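Local coordinates for protein scyllo-inositol 2-dehydrogenase (NADP(+)) IolW (Bacillus subtilis subsp. subtilis, PDB 3GDO) that catalyses the reversible NADPH-dependent reduction of scyllo-inosose to scyllo-inositol and cannot use NADH in place of NADPH, at residues G191-V196 / L215-G220; L143-T148 / Y219-A224; H181-T186 / A224-G229; V196-M201 / E334-S339; P97-A102 / N328-I333. One frame throughout, in Å; residues are numbered along the deposited sequence.

Contact 1 of 5, residues G191-V196 / L215-G220; sequences GMPKAV and LTLDYG
With CG anti to its own carbonyl carbon (chi1 -65°), Y219 folds its ring back against P193, while K194, whose CG stands between backbone N and carbonyl carbon (chi1 47°), runs its chain past D218 O toward G220. P193 CB sits over the middle of the Y219 ring, 3.8 Å from the centroid, in a CH-pi contact. At the ring edge the phenol OH donates to G191 O at 2.7 Å, so a face contact and a hydroxyl bond together fix the tyrosine. P193 CG rests on L217 CG at 3.8 Å, and I332 of helix 323-342 also touches this proline. The backbones are joined by K194 N to D218 O (2.7 Å) and by D218 N to A195 O (2.9 Å); V196 and L217 follow as an antiparallel non-hydrogen-bonded pair. The salt bridge from K194 NZ to D218 OD2 is long, 3.7 Å. D218 OD1 is engaged within its own segment, accepting from G220 N at 2.8 Å. The whole is one end of an antiparallel beta hairpin, strands 195-201 and 212-219, with an Asx turn at D218 closing the end of strand 212-219.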
# COMPACT_ATOMS: atom_id res chain seq x y z
N GLY B 191 -0.53 19.88 -3.99
CA GLY B 191 0.11 20.88 -3.12
C GLY B 191 0.76 20.22 -1.91
O GLY B 191 0.95 19.00 -1.88
N MET B 192 1.09 21.02 -0.91
CA MET B 192 1.77 20.50 0.25
C MET B 192 0.78 19.86 1.20
O MET B 192 -0.34 20.38 1.37
CB MET B 192 2.54 21.63 0.98
CG MET B 192 3.91 22.05 0.32
SD MET B 192 5.16 20.72 0.20
CE MET B 192 6.01 20.95 1.71
N PRO B 193 1.18 18.73 1.84
CA PRO B 193 0.36 18.07 2.84
C PRO B 193 0.46 18.77 4.19
O PRO B 193 1.27 19.67 4.37
CB PRO B 193 0.98 16.67 2.94
CG PRO B 193 2.44 16.91 2.67
CD PRO B 193 2.47 18.02 1.63
N LYS B 194 -0.33 18.37 5.17
CA LYS B 194 -0.15 18.98 6.46
C LYS B 194 0.75 18.20 7.39
O LYS B 194 1.18 18.72 8.42
CB LYS B 194 -1.45 19.35 7.12
CG LYS B 194 -2.53 18.32 7.14
CD LYS B 194 -3.80 19.05 7.59
CE LYS B 194 -5.06 18.19 7.50
NZ LYS B 194 -5.12 17.21 8.64
N ALA B 195 1.07 16.95 7.03
CA ALA B 195 1.96 16.16 7.85
C ALA B 195 2.53 15.01 7.04
O ALA B 195 2.01 14.69 5.95
CB ALA B 195 1.25 15.67 9.11
N VAL B 196 3.63 14.44 7.54
CA VAL B 196 4.29 13.30 6.89
C VAL B 196 4.55 12.29 7.98
O VAL B 196 5.05 12.65 9.07
CB VAL B 196 5.65 13.72 6.26
CG1 VAL B 196 6.43 12.51 5.67
CG2 VAL B 196 5.46 14.80 5.20
N LEU B 215 5.98 6.27 2.92
CA LEU B 215 5.59 7.59 3.41
C LEU B 215 4.09 7.78 3.33
O LEU B 215 3.47 7.39 2.34
CB LEU B 215 6.24 8.69 2.55
CG LEU B 215 7.63 9.24 2.84
CD1 LEU B 215 8.70 8.14 2.79
CD2 LEU B 215 7.93 10.31 1.79
N THR B 216 3.52 8.39 4.36
CA THR B 216 2.14 8.85 4.29
C THR B 216 2.13 10.38 4.32
O THR B 216 2.63 11.00 5.30
CB THR B 216 1.29 8.31 5.49
OG1 THR B 216 1.29 6.87 5.48
CG2 THR B 216 -0.15 8.85 5.43
N LEU B 217 1.59 10.98 3.27
CA LEU B 217 1.34 12.44 3.23
C LEU B 217 -0.11 12.77 3.55
O LEU B 217 -1.05 12.35 2.83
CB LEU B 217 1.76 13.07 1.90
CG LEU B 217 3.25 13.30 1.63
CD1 LEU B 217 4.11 12.05 1.75
CD2 LEU B 217 3.47 13.92 0.22
N ASP B 218 -0.28 13.49 4.66
CA ASP B 218 -1.57 13.70 5.26
C ASP B 218 -2.20 14.95 4.65
O ASP B 218 -1.71 16.07 4.87
CB ASP B 218 -1.41 13.83 6.80
CG ASP B 218 -2.75 14.11 7.54
OD1 ASP B 218 -3.85 14.05 6.94
OD2 ASP B 218 -2.68 14.40 8.76
N TYR B 219 -3.22 14.75 3.84
CA TYR B 219 -4.02 15.86 3.31
C TYR B 219 -5.44 15.80 3.90
O TYR B 219 -6.38 16.10 3.21
CB TYR B 219 -4.13 15.77 1.81
CG TYR B 219 -2.83 15.93 1.02
CD1 TYR B 219 -2.46 17.19 0.48
CD2 TYR B 219 -2.00 14.84 0.77
CE1 TYR B 219 -1.27 17.34 -0.28
CE2 TYR B 219 -0.84 14.97 -0.00
CZ TYR B 219 -0.47 16.23 -0.51
OH TYR B 219 0.68 16.34 -1.25
N GLY B 220 -5.60 15.35 5.15
CA GLY B 220 -6.94 15.31 5.78
C GLY B 220 -7.73 14.12 5.27
O GLY B 220 -7.41 12.95 5.58

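Contact 2 of 5, residues L143-T148 / Y219-A224; sequences LEDINT and YGKLQA
K221 and D145 meet at about a right angle. The lysine is extended from CG to its end, and K221 NZ donates to D145 OD2 (2.8 Å), which accepts on its syn lone pair, the side of the other carboxylate oxygen. This salt bridge lies on the outer side of the contact, since D145 is exposed. I146 and L222 are oriented differently: they run side by side and point the same way, I146 CG2 touching L222 CD1 at 3.9 Å. CG of L222 is anti to the backbone N (chi1 169°), which lays CD1 over the peptide between N147 and T148, 3.6 Å from N147 C. Next to the apolar pair the backbones join through Q223 N and N147 O, 3.1 Å apart, with the donor above the carbonyl plane. T148 and Q223 form a parallel bridge on one face. Two further bonds fix the amides: T148 OG1 donates to N147 OD1 (2.8 Å) in the plane of that carbonyl, and Q223 NE2 donates to G220 O (2.9 Å), which lies in the plane of the glutamine amide. N147 ND2 reaches I231 O of the second subunit. A type II' turn from Y219 to L222 leads from strand 212-219 into strand 222-228. That strand runs parallel to strand 146-152, which has H242 of strand 239-243 on its far side, where N147 and T148 form a classic beta bulge; F190 of helix 174-190 packs on L222.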
# COMPACT_ATOMS: atom_id res chain seq x y z
N LEU B 143 -11.86 11.47 -12.58
CA LEU B 143 -11.22 11.12 -11.32
C LEU B 143 -11.45 12.22 -10.30
O LEU B 143 -10.49 12.79 -9.78
CB LEU B 143 -9.70 10.93 -11.50
CG LEU B 143 -9.14 9.54 -11.74
CD1 LEU B 143 -7.59 9.56 -11.78
CD2 LEU B 143 -9.64 8.55 -10.67
N GLU B 144 -12.70 12.49 -10.00
CA GLU B 144 -13.11 13.53 -9.02
C GLU B 144 -12.93 13.19 -7.54
O GLU B 144 -13.13 12.02 -7.13
CB GLU B 144 -14.58 13.90 -9.25
CG GLU B 144 -14.87 14.49 -10.64
CD GLU B 144 -14.44 15.96 -10.74
OE1 GLU B 144 -14.93 16.79 -9.93
OE2 GLU B 144 -13.61 16.28 -11.63
N ASP B 145 -12.58 14.21 -6.75
CA ASP B 145 -12.52 14.13 -5.30
C ASP B 145 -11.73 12.87 -4.92
O ASP B 145 -12.28 11.91 -4.38
CB ASP B 145 -13.93 14.12 -4.69
CG ASP B 145 -13.91 14.21 -3.14
OD1 ASP B 145 -13.02 14.88 -2.57
OD2 ASP B 145 -14.80 13.61 -2.48
N ILE B 146 -10.45 12.88 -5.26
CA ILE B 146 -9.57 11.76 -4.99
C ILE B 146 -9.43 11.67 -3.47
O ILE B 146 -9.20 12.70 -2.82
CB ILE B 146 -8.21 11.93 -5.69
CG1 ILE B 146 -8.41 11.69 -7.20
CG2 ILE B 146 -7.17 10.96 -5.11
CD1 ILE B 146 -7.25 12.24 -8.09
N ASN B 147 -9.63 10.47 -2.92
CA ASN B 147 -9.54 10.30 -1.47
C ASN B 147 -8.30 9.49 -1.05
O ASN B 147 -7.84 9.59 0.08
CB ASN B 147 -10.84 9.70 -0.90
CG ASN B 147 -11.13 8.30 -1.42
OD1 ASN B 147 -10.41 7.34 -1.11
ND2 ASN B 147 -12.18 8.17 -2.21
N THR B 148 -7.79 8.68 -1.97
CA THR B 148 -6.64 7.82 -1.69
C THR B 148 -5.76 7.78 -2.93
O THR B 148 -6.25 7.52 -4.07
CB THR B 148 -7.08 6.37 -1.32
OG1 THR B 148 -7.98 6.40 -0.22
CG2 THR B 148 -5.90 5.52 -0.88
N TYR B 219 -3.22 14.75 3.84
CA TYR B 219 -4.02 15.86 3.31
C TYR B 219 -5.44 15.80 3.90
O TYR B 219 -6.38 16.10 3.21
CB TYR B 219 -4.13 15.77 1.81
CG TYR B 219 -2.83 15.93 1.02
CD1 TYR B 219 -2.46 17.19 0.48
CD2 TYR B 219 -2.00 14.84 0.77
CE1 TYR B 219 -1.27 17.34 -0.28
CE2 TYR B 219 -0.84 14.97 -0.00
CZ TYR B 219 -0.47 16.23 -0.51
OH TYR B 219 0.68 16.34 -1.25
N GLY B 220 -5.60 15.35 5.15
CA GLY B 220 -6.94 15.31 5.78
C GLY B 220 -7.73 14.12 5.27
O GLY B 220 -7.41 12.95 5.58
N LYS B 221 -8.77 14.39 4.50
CA LYS B 221 -9.58 13.33 3.94
C LYS B 221 -8.75 12.52 2.93
O LYS B 221 -8.81 11.28 2.92
CB LYS B 221 -10.82 13.92 3.29
CG LYS B 221 -11.73 12.86 2.70
CD LYS B 221 -12.92 13.50 1.96
CE LYS B 221 -13.54 12.48 1.02
NZ LYS B 221 -14.70 13.05 0.28
N LEU B 222 -7.97 13.23 2.12
CA LEU B 222 -7.04 12.63 1.15
C LEU B 222 -5.78 12.09 1.84
O LEU B 222 -5.11 12.80 2.64
CB LEU B 222 -6.64 13.65 0.08
CG LEU B 222 -5.49 13.33 -0.89
CD1 LEU B 222 -5.79 12.03 -1.66
CD2 LEU B 222 -5.19 14.49 -1.90
N GLN B 223 -5.46 10.82 1.54
CA GLN B 223 -4.22 10.21 2.08
C GLN B 223 -3.38 9.77 0.90
O GLN B 223 -3.90 9.08 -0.01
CB GLN B 223 -4.52 9.02 3.00
CG GLN B 223 -5.30 9.41 4.25
CD GLN B 223 -4.43 10.20 5.23
OE1 GLN B 223 -3.31 9.83 5.53
NE2 GLN B 223 -4.95 11.33 5.70
N ALA B 224 -2.14 10.24 0.86
CA ALA B 224 -1.24 9.93 -0.25
C ALA B 224 -0.20 9.01 0.35
O ALA B 224 0.39 9.36 1.40
CB ALA B 224 -0.58 11.21 -0.82

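Contact 3 of 5, residues H181-T186 / A224-G229; sequences HIIDQT and AILYGG
The flat group where I182 and T186 meet L226 is the I182 carbonyl rather than an aromatic ring. T186 OG1 donates to I182 O at 2.7 Å, tilted 20° from the carbonyl plane, and T186 N binds the same oxygen at 3.1 Å, while L226 CD2 comes up to I182 O at 3.9 Å. Two donors from one residue thus satisfy this buried oxygen where it borders on leucine. L226 is the central side chain of the contact, touched by I182, I183 and T186. I182 slides past it in the opposite direction, with CD1 at 3.8 Å from L226 CB; its CG1 lies between backbone N and carbonyl carbon (chi1 58°), which aims the branch at the strand. I183 crosses L226 at about a right angle, CG1 touching L226 CD1 at 3.7 Å. T186 divides its two branches: OG1 comes within 3.4 Å of L226 CD2, and CG2 meets A224 CB at 3.8 Å. Helix 174-190 here runs nearly antiparallel to strand 222-228, and V151 of strand 146-152 touches both I182 and L226. The side-chain contacts are mainly carbon against carbon, with the T186 hydroxyl, already bonded within its helix, against L226. The hold between helix and strand therefore comes from buried apolar surface, and the T186 hydroxyl and the I182 carbonyl are satisfied within the helix.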
# COMPACT_ATOMS: atom_id res chain seq x y z
N HIS B 181 10.97 11.36 -7.26
CA HIS B 181 10.09 11.40 -8.43
C HIS B 181 8.59 11.32 -8.11
O HIS B 181 7.78 12.01 -8.74
CB HIS B 181 10.41 10.24 -9.37
CG HIS B 181 11.72 10.36 -10.07
ND1 HIS B 181 12.00 11.38 -10.96
CD2 HIS B 181 12.82 9.57 -10.05
CE1 HIS B 181 13.22 11.20 -11.46
NE2 HIS B 181 13.74 10.12 -10.90
N ILE B 182 8.21 10.44 -7.19
CA ILE B 182 6.78 10.21 -6.94
C ILE B 182 6.23 11.20 -5.91
O ILE B 182 5.04 11.51 -5.90
CB ILE B 182 6.48 8.70 -6.62
CG1 ILE B 182 7.27 8.20 -5.40
CG2 ILE B 182 6.83 7.83 -7.84
CD1 ILE B 182 6.76 6.79 -4.89
N ILE B 183 7.14 11.74 -5.08
CA ILE B 183 6.84 12.87 -4.21
C ILE B 183 6.53 14.12 -5.07
O ILE B 183 5.55 14.83 -4.82
CB ILE B 183 8.01 13.14 -3.26
CG1 ILE B 183 8.07 12.07 -2.17
CG2 ILE B 183 7.91 14.56 -2.61
CD1 ILE B 183 9.40 12.12 -1.33
N ASP B 184 7.34 14.36 -6.09
CA ASP B 184 7.16 15.54 -6.94
C ASP B 184 5.80 15.48 -7.61
O ASP B 184 5.05 16.50 -7.70
CB ASP B 184 8.28 15.65 -8.01
CG ASP B 184 8.06 16.83 -8.99
OD1 ASP B 184 8.24 17.99 -8.57
OD2 ASP B 184 7.70 16.60 -10.19
N GLN B 185 5.45 14.28 -8.08
CA GLN B 185 4.18 14.07 -8.77
C GLN B 185 3.04 14.39 -7.82
O GLN B 185 2.07 15.09 -8.19
CB GLN B 185 4.08 12.63 -9.24
CG GLN B 185 4.95 12.35 -10.46
CD GLN B 185 4.81 10.92 -11.00
OE1 GLN B 185 4.35 10.02 -10.31
NE2 GLN B 185 5.19 10.73 -12.25
N THR B 186 3.17 13.90 -6.59
CA THR B 186 2.14 14.10 -5.56
C THR B 186 1.98 15.57 -5.21
O THR B 186 0.83 16.06 -5.08
CB THR B 186 2.42 13.30 -4.26
OG1 THR B 186 2.74 11.93 -4.60
CG2 THR B 186 1.22 13.32 -3.36
N ALA B 224 -2.14 10.24 0.86
CA ALA B 224 -1.24 9.93 -0.25
C ALA B 224 -0.20 9.01 0.35
O ALA B 224 0.39 9.36 1.40
CB ALA B 224 -0.58 11.21 -0.82
N ILE B 225 -0.00 7.84 -0.26
CA ILE B 225 0.87 6.83 0.34
C ILE B 225 1.94 6.53 -0.70
O ILE B 225 1.59 6.13 -1.81
CB ILE B 225 0.12 5.49 0.65
CG1 ILE B 225 -1.14 5.66 1.54
CG2 ILE B 225 1.11 4.38 1.14
CD1 ILE B 225 -0.95 6.31 2.84
N LEU B 226 3.22 6.71 -0.36
CA LEU B 226 4.29 6.56 -1.36
C LEU B 226 5.33 5.63 -0.78
O LEU B 226 5.82 5.85 0.34
CB LEU B 226 4.96 7.90 -1.68
CG LEU B 226 4.03 9.03 -2.10
CD1 LEU B 226 4.79 10.37 -2.00
CD2 LEU B 226 3.51 8.79 -3.51
N TYR B 227 5.60 4.55 -1.52
CA TYR B 227 6.42 3.50 -0.94
C TYR B 227 7.22 2.78 -2.00
O TYR B 227 6.88 2.83 -3.20
CB TYR B 227 5.57 2.53 -0.11
CG TYR B 227 4.59 1.70 -0.90
CD1 TYR B 227 4.96 0.43 -1.38
CD2 TYR B 227 3.27 2.17 -1.16
CE1 TYR B 227 4.08 -0.34 -2.09
CE2 TYR B 227 2.36 1.38 -1.89
CZ TYR B 227 2.77 0.13 -2.34
OH TYR B 227 1.92 -0.69 -3.06
N GLY B 228 8.26 2.11 -1.55
CA GLY B 228 9.23 1.51 -2.45
C GLY B 228 10.10 0.56 -1.66
O GLY B 228 10.58 0.91 -0.57
N GLY B 229 10.26 -0.65 -2.19
CA GLY B 229 11.31 -1.57 -1.66
C GLY B 229 12.32 -2.06 -2.67
O GLY B 229 12.16 -1.86 -3.90

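Contact 4 of 5, residues V196-M201 / E334-S339; sequences VTANVM and EAAMES
A198 and V200 of strand 195-201 meet A336 where helix 323-342 lies across the mixed sheet, the segment axes 6.4 Å apart and their directions 71° from each other. Small side chains permit this closeness. A198 CB touches A336 CB at 3.6 Å and approaches A336 O at 3.4 Å, putting a methyl group against the helix backbone. V196 adds CG1, which lies alongside A336 at 3.8 Å from its backbone N, and V200 CG2 reaches A336 CB at 4.3 Å, so three alternate strand residues converge on a single alanine. A335 CB is met by V196 CG2 at 4.2 Å. Between the two segments one hydrogen bond forms: S339, with OG anti to its backbone N (chi1 171°), holds the hydroxyl against the strand, where it accepts from A198 N at 2.7 Å with an N-H...O angle of 146°. S340 OG, next along the helix, bonds V200 N. S339 OG is also hydrogen-bonded to R344 O, so it joins the strand to the chain beyond the helix. Replacing S339 by an alanine would probably leave both A198 N and R344 O without this mate, in a place where the serine is buried. On the other face of the strand T197 turns away from the helix, its OG1 bonded to T345 OG1 and its side chain packed on T197 of the second subunit. L215 of the neighbouring strand also touches A336. The arrangement is that of an alpha/beta layer, a helix on one face of a sheet whose opposite face meets the second subunit.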
# COMPACT_ATOMS: atom_id res chain seq x y z
N VAL B 196 3.63 14.44 7.54
CA VAL B 196 4.29 13.30 6.89
C VAL B 196 4.55 12.29 7.98
O VAL B 196 5.05 12.65 9.07
CB VAL B 196 5.65 13.72 6.26
CG1 VAL B 196 6.43 12.51 5.67
CG2 VAL B 196 5.46 14.80 5.20
N THR B 197 4.19 11.03 7.73
CA THR B 197 4.52 9.94 8.65
C THR B 197 5.32 8.92 7.83
O THR B 197 4.91 8.54 6.71
CB THR B 197 3.25 9.35 9.29
OG1 THR B 197 2.48 10.40 9.91
CG2 THR B 197 3.57 8.24 10.35
N ALA B 198 6.47 8.46 8.32
CA ALA B 198 7.31 7.65 7.42
C ALA B 198 8.14 6.62 8.15
O ALA B 198 8.51 6.80 9.31
CB ALA B 198 8.22 8.57 6.58
N ASN B 199 8.46 5.55 7.41
CA ASN B 199 9.48 4.61 7.82
C ASN B 199 10.50 4.56 6.68
O ASN B 199 10.16 4.33 5.50
CB ASN B 199 8.87 3.23 8.12
CG ASN B 199 9.89 2.22 8.63
OD1 ASN B 199 10.80 2.56 9.40
ND2 ASN B 199 9.77 0.96 8.17
N VAL B 200 11.76 4.81 7.01
CA VAL B 200 12.80 4.86 6.00
C VAL B 200 13.94 3.99 6.56
O VAL B 200 14.41 4.22 7.68
CB VAL B 200 13.20 6.36 5.70
CG1 VAL B 200 14.31 6.47 4.71
CG2 VAL B 200 11.98 7.17 5.19
N MET B 201 14.32 2.95 5.81
CA MET B 201 15.25 1.95 6.31
C MET B 201 16.03 1.27 5.21
O MET B 201 15.79 1.47 3.99
CB MET B 201 14.55 0.89 7.22
CG MET B 201 13.66 -0.19 6.48
SD MET B 201 12.86 -1.52 7.51
CE MET B 201 12.27 -0.68 8.89
N GLU B 334 13.12 15.33 4.00
CA GLU B 334 13.70 15.56 5.34
C GLU B 334 12.73 15.27 6.45
O GLU B 334 13.11 14.72 7.49
CB GLU B 334 14.26 17.00 5.48
CG GLU B 334 15.61 17.22 4.77
CD GLU B 334 16.28 18.60 5.07
OE1 GLU B 334 17.31 18.63 5.78
OE2 GLU B 334 15.78 19.65 4.60
N ALA B 335 11.47 15.61 6.24
CA ALA B 335 10.42 15.33 7.23
C ALA B 335 10.14 13.82 7.37
O ALA B 335 9.90 13.32 8.47
CB ALA B 335 9.12 16.08 6.88
N ALA B 336 10.17 13.11 6.25
CA ALA B 336 10.11 11.63 6.26
C ALA B 336 11.24 11.03 7.08
O ALA B 336 11.02 10.11 7.86
CB ALA B 336 10.18 11.08 4.83
N MET B 337 12.46 11.54 6.89
CA MET B 337 13.65 11.00 7.58
C MET B 337 13.51 11.25 9.07
O MET B 337 13.79 10.39 9.91
CB MET B 337 14.93 11.59 7.00
CG MET B 337 15.12 11.26 5.48
SD MET B 337 16.57 12.02 4.63
CE MET B 337 17.89 11.30 5.57
N GLU B 338 13.03 12.45 9.37
CA GLU B 338 12.79 12.89 10.74
C GLU B 338 11.63 12.10 11.39
O GLU B 338 11.74 11.64 12.55
CB GLU B 338 12.55 14.41 10.75
CG GLU B 338 12.47 15.06 12.11
CD GLU B 338 13.82 15.09 12.83
OE1 GLU B 338 14.87 14.87 12.17
OE2 GLU B 338 13.81 15.35 14.05
N SER B 339 10.56 11.87 10.62
CA SER B 339 9.46 11.02 11.09
C SER B 339 9.96 9.63 11.48
O SER B 339 9.67 9.12 12.57
CB SER B 339 8.35 10.93 10.03
OG SER B 339 7.38 9.94 10.42

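Contact 5 of 5, residues P97-A102 / N328-I333; sequences PMTATA and NVIRII
I330 packs tightly into the loop P97-A102, whereas R331 beside it makes a much looser contact. The isoleucine divides its branches along the loop: CG2 reaches 3.3 Å from A102 N and 3.4 Å from T101 C, while CD1 lies 3.3 Å from T99 O and 4.1 Å from P97 CB. CG2 is anti to the backbone N and CG1 anti to the carbonyl carbon (chi1 -55°), which spreads the two arms over opposite ends of the loop. T99 OG1 donates to T101 O at 2.7 Å and steadies the curve around the isoleucine. With an alanine in place of I330, the space under T99 and T101 would probably be left unfilled and the loop could shift against the helix. On the loose side the nearest approach of R331 is its CG to A102 CB, at 3.8 Å, and the guanidinium of this partly exposed residue is held by other groups: NE bonds N328 OD1 at 3.0 Å, and E324 and E106 form salt bridges with NH2 and NH1. A102 N is bonded to E334 OE2, one turn past I330. The loop follows strand 91-95, begins with a cis peptide bond before P97, as part of the Glu-Lys-Pro sequence common in the Gfo/Idh/MocA family, and has T101 as N-cap of helix 102-115. It is a join between the Rossmann domain and a helix of the C-terminal alpha/beta domain.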
# COMPACT_ATOMS: atom_id res chain seq x y z
N PRO B 97 17.81 14.51 -7.04
CA PRO B 97 17.15 15.34 -6.08
C PRO B 97 17.95 16.62 -6.01
O PRO B 97 19.17 16.57 -6.08
CB PRO B 97 17.28 14.54 -4.78
CG PRO B 97 18.60 13.82 -4.94
CD PRO B 97 18.61 13.44 -6.39
N MET B 98 17.25 17.75 -5.92
CA MET B 98 17.89 19.09 -5.96
C MET B 98 19.15 19.18 -5.08
O MET B 98 20.25 19.39 -5.59
CB MET B 98 16.83 20.15 -5.61
CG MET B 98 17.27 21.62 -5.73
SD MET B 98 15.95 22.71 -5.11
CE MET B 98 16.78 24.26 -5.58
N THR B 99 19.00 19.02 -3.77
CA THR B 99 20.14 19.00 -2.82
C THR B 99 19.81 18.01 -1.70
O THR B 99 18.71 17.50 -1.65
CB THR B 99 20.35 20.37 -2.16
OG1 THR B 99 19.10 20.86 -1.68
CG2 THR B 99 20.96 21.38 -3.14
N ALA B 100 20.73 17.79 -0.76
CA ALA B 100 20.42 16.98 0.42
C ALA B 100 19.48 17.67 1.43
O ALA B 100 18.68 17.01 2.10
CB ALA B 100 21.72 16.51 1.11
N THR B 101 19.57 19.00 1.55
CA THR B 101 18.76 19.72 2.55
C THR B 101 17.97 20.83 1.88
O THR B 101 18.38 21.37 0.83
CB THR B 101 19.59 20.33 3.75
OG1 THR B 101 20.50 21.30 3.26
CG2 THR B 101 20.37 19.25 4.54
N ALA B 102 16.85 21.17 2.50
CA ALA B 102 16.00 22.24 2.01
C ALA B 102 16.72 23.61 2.09
O ALA B 102 16.55 24.45 1.20
CB ALA B 102 14.69 22.26 2.80
N ASN B 328 10.52 21.94 -2.27
CA ASN B 328 9.43 21.30 -1.52
C ASN B 328 9.57 19.77 -1.40
O ASN B 328 9.21 19.18 -0.37
CB ASN B 328 8.05 21.70 -2.05
CG ASN B 328 7.60 23.05 -1.53
OD1 ASN B 328 8.06 23.50 -0.50
ND2 ASN B 328 6.75 23.73 -2.29
N VAL B 329 10.13 19.17 -2.45
CA VAL B 329 10.44 17.72 -2.49
C VAL B 329 11.42 17.37 -1.41
O VAL B 329 11.23 16.39 -0.66
CB VAL B 329 11.03 17.32 -3.84
CG1 VAL B 329 11.41 15.81 -3.88
CG2 VAL B 329 10.03 17.63 -4.90
N ILE B 330 12.47 18.18 -1.31
CA ILE B 330 13.48 17.99 -0.28
C ILE B 330 12.90 18.16 1.10
O ILE B 330 13.23 17.43 2.00
CB ILE B 330 14.70 18.93 -0.48
CG1 ILE B 330 15.30 18.75 -1.88
CG2 ILE B 330 15.75 18.67 0.58
CD1 ILE B 330 15.47 17.24 -2.35
N ARG B 331 11.99 19.12 1.25
CA ARG B 331 11.28 19.33 2.50
C ARG B 331 10.51 18.07 2.93
O ARG B 331 10.49 17.70 4.11
CB ARG B 331 10.30 20.50 2.37
CG ARG B 331 10.97 21.88 2.45
CD ARG B 331 10.04 22.91 3.08
NE ARG B 331 9.64 23.88 2.08
CZ ARG B 331 10.33 24.99 1.80
NH1 ARG B 331 11.45 25.26 2.47
NH2 ARG B 331 9.90 25.82 0.84
N ILE B 332 9.86 17.41 1.96
CA ILE B 332 9.10 16.20 2.30
C ILE B 332 10.07 15.10 2.65
O ILE B 332 9.81 14.35 3.59
CB ILE B 332 8.21 15.71 1.13
CG1 ILE B 332 7.13 16.74 0.84
CG2 ILE B 332 7.56 14.29 1.47
CD1 ILE B 332 6.23 17.03 2.02
N ILE B 333 11.18 15.00 1.90
CA ILE B 333 12.19 13.97 2.16
C ILE B 333 12.79 14.10 3.58
O ILE B 333 12.88 13.11 4.30
CB ILE B 333 13.28 13.94 1.07
CG1 ILE B 333 12.69 13.37 -0.22
CG2 ILE B 333 14.43 13.09 1.46
CD1 ILE B 333 13.63 13.49 -1.37

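Overall arrangement
Contacts 1 to 4 share the mixed sheet of the C-terminal domain; contact 5 ties that domain to the Rossmann domain. Contact 1 joins strands 195-201 and 212-219, and contact 2 carries on to strand 222-228 and its parallel neighbour 146-152, the centres 10 Å apart and Y219 and G220 common to both. Contacts 3 and 4, their centres about 13 Å apart, place helices 174-190 and 323-342 on the sheet. Contacts 4 and 5 use successive turns of helix 323-342, their centres 12 Å apart, with E334 bonded to A102. Along the chain contact 5 encloses contacts 1 to 3. Helices thus pack on one sheet face, the opposite face meets the second subunit, and helix 323-342 links both domains.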